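Local coordinates for choline dehydrogenase and related flavoproteins (Aspergillus oryzae, PDB 3Q9T), which oxidises formate as a flavoprotein of the glucose-methanol-choline oxidoreductase family, carrying 8-formyl-FAD at its catalytic site, at residues A[17-22]-A[33-38]; A[261-266]-A[567-572]; A[269-274]-A[538-543]. All blocks are in the same frame, centred on the assembly; numbering follows the deposited sequence.

Contact 1 (A[17-22]-A[33-38]); sequences AGNTVA and VLIVEA. With FAY ([(2R,3S,4R,5R)-5-(6-amino-9H-purin-9-yl)-3,4-dihydroxytetrahydrofuran-2-yl]methyl (2R,3S,4S)-5-(8-formyl-7-methyl-2,4-dioxo-3,4-dihydrobenzo[g]pteridin-10(2H)-yl)-2,3,4-trihydroxypentyl dihydrogen diphosphate), chain D.
The amide of Asn19 meets Ile35 through its oxygen, OD1 standing 3.8 Å from CD1 of Ile35, and the two side chains cross at about a right angle. With CG anti to its own carbonyl carbon (chi1 -64°), the amide is placed so that the end of the side chain comes nearer the strand, while its ND2 end is held by Ser211 OG. Two more flat groups belong to the cofactor site. The carboxylate of Glu37 grips the adenosine ribose with both oxygens, OE1 accepting from O3B of FAY at 2.7 Å and OE2 from O2B of FAY at 2.7 Å; paired bonds of this kind fix its rotation. The adenine has the methyl of Ala38 over one face, CB lying 3.4 Å from C2A of FAY, and the side chain of Gln266 over the other.

Beside these polar contacts, the rest of the packing across the two segments is apolar. The methyl of Ala22 sits 3.6 Å from Ile35 CD1 and 3.9 Å from Val33 CG1, touching both strand residues at once. At the start of the helix, Ala17 N donates to O1P of FAY over 3.0 Å and nearly straight (171°), which illustrates how a helix N terminus can favour a bound phosphate.

Together the segments form part of the beta-alpha-beta unit of a Rossmann-type fold. Helix 16-25 runs antiparallel to strand 33-36, which is flanked in the parallel sheet by strands 9-12 and 221-224; helix 555-572 packs against the helix through Ala17, Thr20 and Val21.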
# COMPACT_ATOMS: atom_id res chain seq x y z
N ALA A 17 -22.25 6.66 -19.50
CA ALA A 17 -22.34 6.97 -20.93
C ALA A 17 -23.10 5.87 -21.67
O ALA A 17 -23.83 6.13 -22.65
CB ALA A 17 -20.94 7.14 -21.51
N GLY A 18 -22.94 4.63 -21.20
CA GLY A 18 -23.56 3.49 -21.86
C GLY A 18 -25.06 3.71 -22.00
O GLY A 18 -25.58 3.78 -23.10
N ASN A 19 -25.75 3.84 -20.87
CA ASN A 19 -27.19 4.08 -20.92
C ASN A 19 -27.60 5.34 -21.67
O ASN A 19 -28.64 5.37 -22.31
CB ASN A 19 -27.78 4.06 -19.51
CG ASN A 19 -27.64 2.71 -18.85
OD1 ASN A 19 -27.52 1.68 -19.55
ND2 ASN A 19 -27.64 2.68 -17.52
N THR A 20 -26.77 6.38 -21.60
CA THR A 20 -27.06 7.61 -22.33
C THR A 20 -27.15 7.32 -23.82
O THR A 20 -28.11 7.71 -24.49
CB THR A 20 -25.97 8.69 -22.10
OG1 THR A 20 -25.87 8.97 -20.70
CG2 THR A 20 -26.31 9.97 -22.86
N VAL A 21 -26.13 6.63 -24.34
CA VAL A 21 -26.08 6.30 -25.76
C VAL A 21 -27.27 5.40 -26.10
O VAL A 21 -28.01 5.65 -27.07
CB VAL A 21 -24.75 5.62 -26.16
CG1 VAL A 21 -24.83 5.06 -27.59
CG2 VAL A 21 -23.59 6.61 -26.04
N ALA A 22 -27.48 4.37 -25.28
CA ALA A 22 -28.56 3.42 -25.53
C ALA A 22 -29.94 4.07 -25.58
O ALA A 22 -30.74 3.73 -26.43
CB ALA A 22 -28.54 2.30 -24.51
N VAL A 33 -32.08 -2.10 -29.61
CA VAL A 33 -30.88 -1.83 -28.83
C VAL A 33 -30.72 -2.89 -27.74
O VAL A 33 -31.68 -3.20 -26.99
CB VAL A 33 -30.94 -0.42 -28.16
CG1 VAL A 33 -29.62 -0.07 -27.45
CG2 VAL A 33 -31.30 0.66 -29.18
N LEU A 34 -29.52 -3.46 -27.66
CA LEU A 34 -29.19 -4.37 -26.57
C LEU A 34 -28.20 -3.71 -25.62
O LEU A 34 -27.25 -3.08 -26.07
CB LEU A 34 -28.57 -5.67 -27.10
CG LEU A 34 -27.84 -6.55 -26.08
CD1 LEU A 34 -28.82 -7.29 -25.17
CD2 LEU A 34 -26.91 -7.53 -26.77
N ILE A 35 -28.43 -3.85 -24.32
CA ILE A 35 -27.43 -3.49 -23.31
C ILE A 35 -26.97 -4.71 -22.49
O ILE A 35 -27.77 -5.33 -21.80
CB ILE A 35 -27.97 -2.44 -22.32
CG1 ILE A 35 -28.55 -1.24 -23.06
CG2 ILE A 35 -26.85 -2.00 -21.37
CD1 ILE A 35 -29.39 -0.32 -22.20
N VAL A 36 -25.68 -5.04 -22.56
CA VAL A 36 -25.10 -6.03 -21.65
C VAL A 36 -24.40 -5.33 -20.48
O VAL A 36 -23.78 -4.28 -20.65
CB VAL A 36 -24.14 -7.02 -22.35
CG1 VAL A 36 -24.89 -7.87 -23.38
CG2 VAL A 36 -22.97 -6.30 -23.00
N GLU A 37 -24.53 -5.91 -19.30
CA GLU A 37 -24.13 -5.27 -18.05
C GLU A 37 -23.83 -6.36 -17.03
O GLU A 37 -24.62 -7.29 -16.86
CB GLU A 37 -25.26 -4.40 -17.52
CG GLU A 37 -25.09 -3.94 -16.10
CD GLU A 37 -23.77 -3.21 -15.89
OE1 GLU A 37 -23.37 -2.43 -16.77
OE2 GLU A 37 -23.13 -3.42 -14.84
N ALA A 38 -22.69 -6.23 -16.35
CA ALA A 38 -22.25 -7.19 -15.33
C ALA A 38 -23.12 -7.18 -14.06
O ALA A 38 -23.34 -8.23 -13.47
CB ALA A 38 -20.78 -6.95 -14.98
P FAY D . -18.59 5.74 -17.25
N1 FAY D . -18.38 12.47 -10.78
C2 FAY D . -19.15 13.61 -10.55
O2 FAY D . -19.42 14.36 -11.48
N3 FAY D . -19.97 13.67 -9.44
C4 FAY D . -19.63 12.94 -8.33
O4 FAY D . -19.82 13.47 -7.22
N5 FAY D . -18.52 11.02 -7.45
C6 FAY D . -17.92 8.90 -6.62
C7 FAY D . -17.52 7.59 -6.81
C8 FAY D . -17.22 7.15 -8.10
O8 FAY D . -16.91 5.23 -9.42
C9 FAY D . -17.45 7.99 -9.20
PA FAY D . -19.29 3.54 -15.61
C1' FAY D . -17.60 9.79 -11.52
C10 FAY D . -18.20 11.55 -9.77
N10 FAY D . -17.80 10.24 -10.07
N1A FAY D . -18.70 -7.04 -18.30
O1A FAY D . -18.54 2.87 -14.51
C1B FAY D . -20.01 -2.22 -16.68
O1P FAY D . -19.78 5.60 -18.17
C2' FAY D . -18.94 9.37 -12.18
O2' FAY D . -19.63 8.59 -11.27
C2A FAY D . -19.96 -6.48 -18.25
O2A FAY D . -20.37 4.47 -15.14
C2B FAY D . -19.97 -1.68 -15.26
O2B FAY D . -20.66 -2.50 -14.33
O2P FAY D . -17.35 6.13 -18.03
C3' FAY D . -19.00 8.70 -13.59
O3' FAY D . -19.96 7.65 -13.73
N3A FAY D . -20.14 -5.19 -17.79
C3B FAY D . -20.65 -0.35 -15.43
O3B FAY D . -22.05 -0.55 -15.40
O3P FAY D . -18.26 4.33 -16.55
C4' FAY D . -17.69 8.17 -14.12
O4' FAY D . -16.76 9.23 -13.97
C4A FAY D . -19.06 -4.46 -17.39
C4B FAY D . -20.30 0.07 -16.84
O4B FAY D . -19.80 -1.09 -17.49
C4X FAY D . -18.73 11.87 -8.51
C5' FAY D . -17.83 7.72 -15.59
O5' FAY D . -18.84 6.78 -16.00
C5A FAY D . -17.78 -5.01 -17.44
C5B FAY D . -19.29 1.19 -16.85
O5B FAY D . -19.96 2.38 -16.53
C5X FAY D . -17.93 9.80 -7.69
C6A FAY D . -17.59 -6.31 -17.89
N6A FAY D . -16.38 -6.87 -17.84
N7A FAY D . -16.92 -4.07 -16.99
C7M FAY D . -17.24 6.75 -5.59
C8A FAY D . -17.60 -2.95 -16.67
C8M FAY D . -17.18 5.68 -8.33
C9A FAY D . -17.76 9.34 -9.01
N9A FAY D . -18.92 -3.18 -16.91

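Contact 2 (A[261-266]-A[567-572]); sequences EVILSQ and DMIKAE. With FAY ([(2R,3S,4R,5R)-5-(6-amino-9H-purin-9-yl)-3,4-dihydroxytetrahydrofuran-2-yl]methyl (2R,3S,4S)-5-(8-formyl-7-methyl-2,4-dioxo-3,4-dihydrobenzo[g]pteridin-10(2H)-yl)-2,3,4-trihydroxypentyl dihydrogen diphosphate), chain D.
Ile569 carries this contact between helix and strand, and its side chain can be followed outward from CB toward Glu261 and Ile263. At CB it divides. The CG2 methyl comes to 3.9 Å from Glu261 OE2, and CG1 lies 4.1 Å from Glu261 OE1, so both branches rest against the carboxylate as the two side chains slide past each other in opposite directions. CG1 is anti to the carbonyl carbon and the chain then runs on almost fully extended (chi2 171°), which carries CD1 beyond the carboxylate to Ile263. There the isoleucines reach toward each other tip to tip: CD1 of Ile569 is 3.6 Å from CG1 of Ile263 and 3.9 Å from CD1 of Ile263. Phe9 and Arg539 also touch Ile569.

The strand 261-264 and the helix 567-572 run antiparallel, at 172°, their axes 11.7 Å apart; long side chains bridge that interval. The contact thus fastens the last helix of the fold onto the five-stranded parallel sheet, and the far end of the same strand segment leads into the cofactor site, where Ser265 O approaches C5B of FAY.

A buried carboxylate beside an apolar branch needs polar partners, and Glu261 has them: Arg539 NH1 forms a salt bridge to OE1 and His573 NE2 a hydrogen bond to OE2. Its OE2 also stands 4.2 Å from Glu572 OE1, with the carboxylate planes 37° apart. That proximity of like charges is probably offset by Arg539 and by Lys531, which forms a salt bridge with Glu572.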
# COMPACT_ATOMS: atom_id res chain seq x y z
N GLU A 261 -23.82 -1.14 -35.15
CA GLU A 261 -22.61 -0.77 -34.43
C GLU A 261 -22.58 -1.28 -33.01
O GLU A 261 -23.61 -1.42 -32.36
CB GLU A 261 -22.43 0.75 -34.41
CG GLU A 261 -22.23 1.38 -35.79
CD GLU A 261 -21.85 2.85 -35.67
OE1 GLU A 261 -20.93 3.15 -34.89
OE2 GLU A 261 -22.48 3.69 -36.35
N VAL A 262 -21.37 -1.56 -32.54
CA VAL A 262 -21.15 -1.84 -31.14
C VAL A 262 -20.55 -0.60 -30.46
O VAL A 262 -19.60 0.01 -30.98
CB VAL A 262 -20.24 -3.05 -30.96
CG1 VAL A 262 -19.75 -3.15 -29.52
CG2 VAL A 262 -21.01 -4.31 -31.35
N ILE A 263 -21.13 -0.23 -29.33
CA ILE A 263 -20.57 0.85 -28.53
C ILE A 263 -20.03 0.31 -27.20
O ILE A 263 -20.78 -0.25 -26.38
CB ILE A 263 -21.57 1.99 -28.26
CG1 ILE A 263 -22.18 2.55 -29.57
CG2 ILE A 263 -20.86 3.12 -27.54
CD1 ILE A 263 -23.27 1.71 -30.17
N LEU A 264 -18.73 0.46 -27.01
CA LEU A 264 -18.07 -0.02 -25.81
C LEU A 264 -18.10 1.08 -24.74
O LEU A 264 -17.54 2.15 -24.93
CB LEU A 264 -16.64 -0.43 -26.13
CG LEU A 264 -15.77 -0.90 -24.95
CD1 LEU A 264 -16.46 -1.96 -24.13
CD2 LEU A 264 -14.40 -1.41 -25.47
N SER A 265 -18.77 0.78 -23.63
CA SER A 265 -18.99 1.71 -22.53
C SER A 265 -18.67 1.07 -21.16
O SER A 265 -19.41 1.23 -20.19
CB SER A 265 -20.46 2.17 -22.54
OG SER A 265 -20.81 2.78 -23.78
N GLN A 266 -17.56 0.35 -21.07
CA GLN A 266 -17.29 -0.39 -19.84
C GLN A 266 -16.53 0.44 -18.81
O GLN A 266 -16.17 -0.07 -17.75
CB GLN A 266 -16.59 -1.73 -20.12
CG GLN A 266 -17.49 -2.80 -20.74
CD GLN A 266 -16.91 -4.20 -20.58
OE1 GLN A 266 -17.63 -5.19 -20.63
NE2 GLN A 266 -15.59 -4.28 -20.40
N ASP A 567 -25.57 11.35 -30.97
CA ASP A 567 -25.79 12.27 -32.08
C ASP A 567 -24.98 11.87 -33.30
O ASP A 567 -25.52 11.76 -34.40
CB ASP A 567 -25.48 13.72 -31.69
CG ASP A 567 -26.74 14.53 -31.35
OD1 ASP A 567 -27.81 13.91 -31.18
OD2 ASP A 567 -26.64 15.78 -31.22
N MET A 568 -23.68 11.62 -33.12
CA MET A 568 -22.79 11.25 -34.23
C MET A 568 -23.18 9.92 -34.90
O MET A 568 -23.05 9.77 -36.12
CB MET A 568 -21.33 11.26 -33.80
CG MET A 568 -20.85 12.63 -33.27
SD MET A 568 -19.06 12.74 -33.04
CE MET A 568 -18.86 11.55 -31.71
N ILE A 569 -23.67 8.96 -34.11
CA ILE A 569 -24.14 7.69 -34.66
C ILE A 569 -25.42 7.92 -35.49
O ILE A 569 -25.57 7.37 -36.58
CB ILE A 569 -24.39 6.64 -33.56
CG1 ILE A 569 -23.06 6.15 -32.98
CG2 ILE A 569 -25.18 5.44 -34.10
CD1 ILE A 569 -23.22 5.27 -31.76
N LYS A 570 -26.32 8.74 -34.98
CA LYS A 570 -27.57 9.03 -35.69
C LYS A 570 -27.29 9.72 -37.02
O LYS A 570 -27.96 9.44 -38.01
CB LYS A 570 -28.50 9.90 -34.85
CG LYS A 570 -29.12 9.18 -33.66
CD LYS A 570 -30.16 10.06 -32.97
CE LYS A 570 -30.65 9.42 -31.68
NZ LYS A 570 -31.60 10.31 -30.95
N ALA A 571 -26.31 10.61 -37.03
CA ALA A 571 -25.98 11.33 -38.25
C ALA A 571 -25.46 10.37 -39.31
O ALA A 571 -25.65 10.59 -40.51
CB ALA A 571 -24.95 12.42 -37.97
N GLU A 572 -24.82 9.31 -38.86
CA GLU A 572 -24.27 8.33 -39.78
C GLU A 572 -25.34 7.42 -40.38
O GLU A 572 -25.29 7.12 -41.56
CB GLU A 572 -23.20 7.49 -39.09
CG GLU A 572 -22.72 6.35 -39.95
CD GLU A 572 -21.27 6.05 -39.70
OE1 GLU A 572 -20.85 4.91 -39.97
OE2 GLU A 572 -20.56 6.97 -39.24
P FAY D . -18.59 5.74 -17.25
N1 FAY D . -18.38 12.47 -10.78
C2 FAY D . -19.15 13.61 -10.55
O2 FAY D . -19.42 14.36 -11.48
N3 FAY D . -19.97 13.67 -9.44
C4 FAY D . -19.63 12.94 -8.33
O4 FAY D . -19.82 13.47 -7.22
N5 FAY D . -18.52 11.02 -7.45
C6 FAY D . -17.92 8.90 -6.62
C7 FAY D . -17.52 7.59 -6.81
C8 FAY D . -17.22 7.15 -8.10
O8 FAY D . -16.91 5.23 -9.42
C9 FAY D . -17.45 7.99 -9.20
PA FAY D . -19.29 3.54 -15.61
C1' FAY D . -17.60 9.79 -11.52
C10 FAY D . -18.20 11.55 -9.77
N10 FAY D . -17.80 10.24 -10.07
N1A FAY D . -18.70 -7.04 -18.30
O1A FAY D . -18.54 2.87 -14.51
C1B FAY D . -20.01 -2.22 -16.68
O1P FAY D . -19.78 5.60 -18.17
C2' FAY D . -18.94 9.37 -12.18
O2' FAY D . -19.63 8.59 -11.27
C2A FAY D . -19.96 -6.48 -18.25
O2A FAY D . -20.37 4.47 -15.14
C2B FAY D . -19.97 -1.68 -15.26
O2B FAY D . -20.66 -2.50 -14.33
O2P FAY D . -17.35 6.13 -18.03
C3' FAY D . -19.00 8.70 -13.59
O3' FAY D . -19.96 7.65 -13.73
N3A FAY D . -20.14 -5.19 -17.79
C3B FAY D . -20.65 -0.35 -15.43
O3B FAY D . -22.05 -0.55 -15.40
O3P FAY D . -18.26 4.33 -16.55
C4' FAY D . -17.69 8.17 -14.12
O4' FAY D . -16.76 9.23 -13.97
C4A FAY D . -19.06 -4.46 -17.39
C4B FAY D . -20.30 0.07 -16.84
O4B FAY D . -19.80 -1.09 -17.49
C4X FAY D . -18.73 11.87 -8.51
C5' FAY D . -17.83 7.72 -15.59
O5' FAY D . -18.84 6.78 -16.00
C5A FAY D . -17.78 -5.01 -17.44
C5B FAY D . -19.29 1.19 -16.85
O5B FAY D . -19.96 2.38 -16.53
C5X FAY D . -17.93 9.80 -7.69
C6A FAY D . -17.59 -6.31 -17.89
N6A FAY D . -16.38 -6.87 -17.84
N7A FAY D . -16.92 -4.07 -16.99
C7M FAY D . -17.24 6.75 -5.59
C8A FAY D . -17.60 -2.95 -16.67
C8M FAY D . -17.18 5.68 -8.33
C9A FAY D . -17.76 9.34 -9.01
N9A FAY D . -18.92 -3.18 -16.91

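Contact 3 (A[269-274]-A[538-543]); sequences FETPKL and LRVADA. With FAY ([(2R,3S,4R,5R)-5-(6-amino-9H-purin-9-yl)-3,4-dihydroxytetrahydrofuran-2-yl]methyl (2R,3S,4S)-5-(8-formyl-7-methyl-2,4-dioxo-3,4-dihydrobenzo[g]pteridin-10(2H)-yl)-2,3,4-trihydroxypentyl dihydrogen diphosphate), chain D; ACT (acetate ion), chain G.
Asp542 OD2 is gripped by two donors, the hydroxyl of Thr271 and the backbone N of Gly267. Thr271 OG1 donates to Asp542 OD2 over 2.6 Å, and OD2 receives it on its syn lone pair, the side of the other carboxylate oxygen. OG1 in turn accepts from Gln266 N, and Ser544 OG holds Asp542 OD1, so a short relay of bonds pins the carboxylate. CG of Asp542 lies between its backbone N and carbonyl carbon (chi1 66°), a crowded position that turns the carboxylate toward helix 267-277. The other branch of Thr271 serves the strand: its CG2 methyl meets CG1 of Val540 tip to tip at 4.0 Å.

The next residue on the strand side reaches the cofactor directly. Ala543 N donates to O2P of FAY at 2.9 Å, close to straight (166°), while Asp542 CB rests 3.2 Å from the same oxygen. On the helix side Glu270 borders the adenine at its N7A edge, CG lying 3.1 Å from N7A of FAY. Its carboxylate is tied back to the helix by a salt bridge in which Lys273 NZ donates to Glu270 OE1 at 2.9 Å, again through the syn lone pair of the carboxylate oxygen.

The contact therefore joins two elements of the FAD site, helix 267-277 and the turn after strand 538-540, through one short, buried hydroxyl-carboxylate bond. Backbone N-H and hydroxyl donors converging on Asp542 probably stabilise it as an anion, despite the negatively charged diphosphate nearby, and hold the adjoining amide of Ala543 ready for the phosphate.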
# COMPACT_ATOMS: atom_id res chain seq x y z
N PHE A 269 -11.60 1.77 -16.71
CA PHE A 269 -10.75 0.62 -16.41
C PHE A 269 -11.06 -0.61 -17.28
O PHE A 269 -10.13 -1.29 -17.72
CB PHE A 269 -10.82 0.24 -14.93
CG PHE A 269 -10.46 1.36 -13.98
CD1 PHE A 269 -11.27 1.63 -12.88
CD2 PHE A 269 -9.32 2.13 -14.18
CE1 PHE A 269 -10.96 2.67 -12.00
CE2 PHE A 269 -9.00 3.17 -13.32
CZ PHE A 269 -9.81 3.44 -12.23
N GLU A 270 -12.34 -0.92 -17.51
CA GLU A 270 -12.70 -2.18 -18.18
C GLU A 270 -12.78 -2.04 -19.69
O GLU A 270 -12.61 -3.03 -20.41
CB GLU A 270 -14.02 -2.77 -17.67
CG GLU A 270 -14.00 -3.21 -16.22
CD GLU A 270 -13.36 -4.58 -15.99
OE1 GLU A 270 -13.28 -5.41 -16.93
OE2 GLU A 270 -12.95 -4.84 -14.85
N THR A 271 -13.06 -0.83 -20.17
CA THR A 271 -13.04 -0.61 -21.60
C THR A 271 -11.66 -0.97 -22.21
O THR A 271 -11.58 -1.79 -23.12
CB THR A 271 -13.44 0.82 -21.96
OG1 THR A 271 -14.86 0.93 -21.96
CG2 THR A 271 -12.90 1.18 -23.34
N PRO A 272 -10.56 -0.36 -21.71
CA PRO A 272 -9.26 -0.75 -22.30
C PRO A 272 -8.92 -2.23 -22.11
O PRO A 272 -8.27 -2.83 -22.96
CB PRO A 272 -8.25 0.11 -21.52
CG PRO A 272 -8.98 0.51 -20.25
CD PRO A 272 -10.41 0.69 -20.68
N LYS A 273 -9.35 -2.81 -20.99
CA LYS A 273 -9.11 -4.22 -20.75
C LYS A 273 -9.78 -5.04 -21.86
O LYS A 273 -9.14 -5.85 -22.53
CB LYS A 273 -9.62 -4.62 -19.36
CG LYS A 273 -9.47 -6.08 -19.03
CD LYS A 273 -10.10 -6.37 -17.69
CE LYS A 273 -10.79 -7.71 -17.72
NZ LYS A 273 -11.82 -7.85 -16.64
N LEU A 274 -11.07 -4.82 -22.09
CA LEU A 274 -11.79 -5.62 -23.07
C LEU A 274 -11.26 -5.39 -24.49
O LEU A 274 -11.21 -6.32 -25.30
CB LEU A 274 -13.30 -5.39 -23.01
CG LEU A 274 -14.17 -6.40 -23.79
CD1 LEU A 274 -14.19 -7.75 -23.10
CD2 LEU A 274 -15.61 -5.89 -24.02
N LEU A 538 -17.32 -0.06 -34.45
CA LEU A 538 -16.97 -0.10 -33.03
C LEU A 538 -16.66 1.29 -32.52
O LEU A 538 -15.76 1.96 -33.02
CB LEU A 538 -15.73 -0.99 -32.78
CG LEU A 538 -15.29 -1.08 -31.31
CD1 LEU A 538 -16.47 -1.52 -30.43
CD2 LEU A 538 -14.09 -2.02 -31.11
N ARG A 539 -17.40 1.73 -31.51
CA ARG A 539 -17.16 3.04 -30.92
C ARG A 539 -16.99 2.89 -29.42
O ARG A 539 -17.41 1.89 -28.84
CB ARG A 539 -18.32 4.00 -31.24
CG ARG A 539 -18.38 4.41 -32.70
CD ARG A 539 -19.71 5.04 -33.04
NE ARG A 539 -19.54 6.39 -33.57
CZ ARG A 539 -20.05 6.84 -34.71
NH1 ARG A 539 -20.80 6.08 -35.51
NH2 ARG A 539 -19.79 8.09 -35.05
N VAL A 540 -16.36 3.88 -28.79
CA VAL A 540 -16.25 3.91 -27.34
C VAL A 540 -16.94 5.16 -26.84
O VAL A 540 -16.69 6.25 -27.35
CB VAL A 540 -14.78 3.94 -26.88
CG1 VAL A 540 -14.72 4.07 -25.36
CG2 VAL A 540 -14.07 2.69 -27.34
N ALA A 541 -17.82 4.98 -25.86
CA ALA A 541 -18.48 6.11 -25.23
C ALA A 541 -18.44 5.91 -23.72
O ALA A 541 -19.20 5.12 -23.17
CB ALA A 541 -19.92 6.30 -25.76
N ASP A 542 -17.51 6.61 -23.08
CA ASP A 542 -17.33 6.61 -21.63
C ASP A 542 -16.10 7.45 -21.27
O ASP A 542 -15.45 8.04 -22.16
CB ASP A 542 -17.24 5.17 -21.06
CG ASP A 542 -16.01 4.42 -21.52
OD1 ASP A 542 -14.97 5.07 -21.75
OD2 ASP A 542 -16.07 3.17 -21.65
N ALA A 543 -15.74 7.48 -19.99
CA ALA A 543 -14.67 8.37 -19.51
C ALA A 543 -13.27 8.08 -20.08
O ALA A 543 -12.35 8.89 -19.90
CB ALA A 543 -14.64 8.40 -18.00
P FAY D . -18.59 5.74 -17.25
N1 FAY D . -18.38 12.47 -10.78
C2 FAY D . -19.15 13.61 -10.55
O2 FAY D . -19.42 14.36 -11.48
N3 FAY D . -19.97 13.67 -9.44
C4 FAY D . -19.63 12.94 -8.33
O4 FAY D . -19.82 13.47 -7.22
N5 FAY D . -18.52 11.02 -7.45
C6 FAY D . -17.92 8.90 -6.62
C7 FAY D . -17.52 7.59 -6.81
C8 FAY D . -17.22 7.15 -8.10
O8 FAY D . -16.91 5.23 -9.42
C9 FAY D . -17.45 7.99 -9.20
PA FAY D . -19.29 3.54 -15.61
C1' FAY D . -17.60 9.79 -11.52
C10 FAY D . -18.20 11.55 -9.77
N10 FAY D . -17.80 10.24 -10.07
N1A FAY D . -18.70 -7.04 -18.30
O1A FAY D . -18.54 2.87 -14.51
C1B FAY D . -20.01 -2.22 -16.68
O1P FAY D . -19.78 5.60 -18.17
C2' FAY D . -18.94 9.37 -12.18
O2' FAY D . -19.63 8.59 -11.27
C2A FAY D . -19.96 -6.48 -18.25
O2A FAY D . -20.37 4.47 -15.14
C2B FAY D . -19.97 -1.68 -15.26
O2B FAY D . -20.66 -2.50 -14.33
O2P FAY D . -17.35 6.13 -18.03
C3' FAY D . -19.00 8.70 -13.59
O3' FAY D . -19.96 7.65 -13.73
N3A FAY D . -20.14 -5.19 -17.79
C3B FAY D . -20.65 -0.35 -15.43
O3B FAY D . -22.05 -0.55 -15.40
O3P FAY D . -18.26 4.33 -16.55
C4' FAY D . -17.69 8.17 -14.12
O4' FAY D . -16.76 9.23 -13.97
C4A FAY D . -19.06 -4.46 -17.39
C4B FAY D . -20.30 0.07 -16.84
O4B FAY D . -19.80 -1.09 -17.49
C4X FAY D . -18.73 11.87 -8.51
C5' FAY D . -17.83 7.72 -15.59
O5' FAY D . -18.84 6.78 -16.00
C5A FAY D . -17.78 -5.01 -17.44
C5B FAY D . -19.29 1.19 -16.85
O5B FAY D . -19.96 2.38 -16.53
C5X FAY D . -17.93 9.80 -7.69
C6A FAY D . -17.59 -6.31 -17.89
N6A FAY D . -16.38 -6.87 -17.84
N7A FAY D . -16.92 -4.07 -16.99
C7M FAY D . -17.24 6.75 -5.59
C8A FAY D . -17.60 -2.95 -16.67
C8M FAY D . -17.18 5.68 -8.33
C9A FAY D . -17.76 9.34 -9.01
N9A FAY D . -18.92 -3.18 -16.91
C ACT G . -13.04 -7.83 -13.37
O ACT G . -12.50 -6.74 -13.67
OXT ACT G . -13.58 -8.43 -14.32
CH3 ACT G . -13.03 -8.38 -11.96

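In the fold
From the N terminus, contact 1 closes first, joining helix 16-25 to strand 33-36 with only ten residues between its segments, the last turn of the helix among them. Much later the chain enters strand 261-264, where contact 2 opens, and passes straight into helix 267-277, where contact 3 opens. Contact 3 closes at strand 538-540 and contact 2 at helix 555-572, so the 264-residue separation of one sits within the 301-residue separation of the other. Strands 261-264 and 538-540 are neighbours in the same parallel sheet, which contact 1 also reaches. Gly18 and Val21 pack on contact 2, and Ala17 on contact 3, so N- and C-terminal parts meet round the FAD.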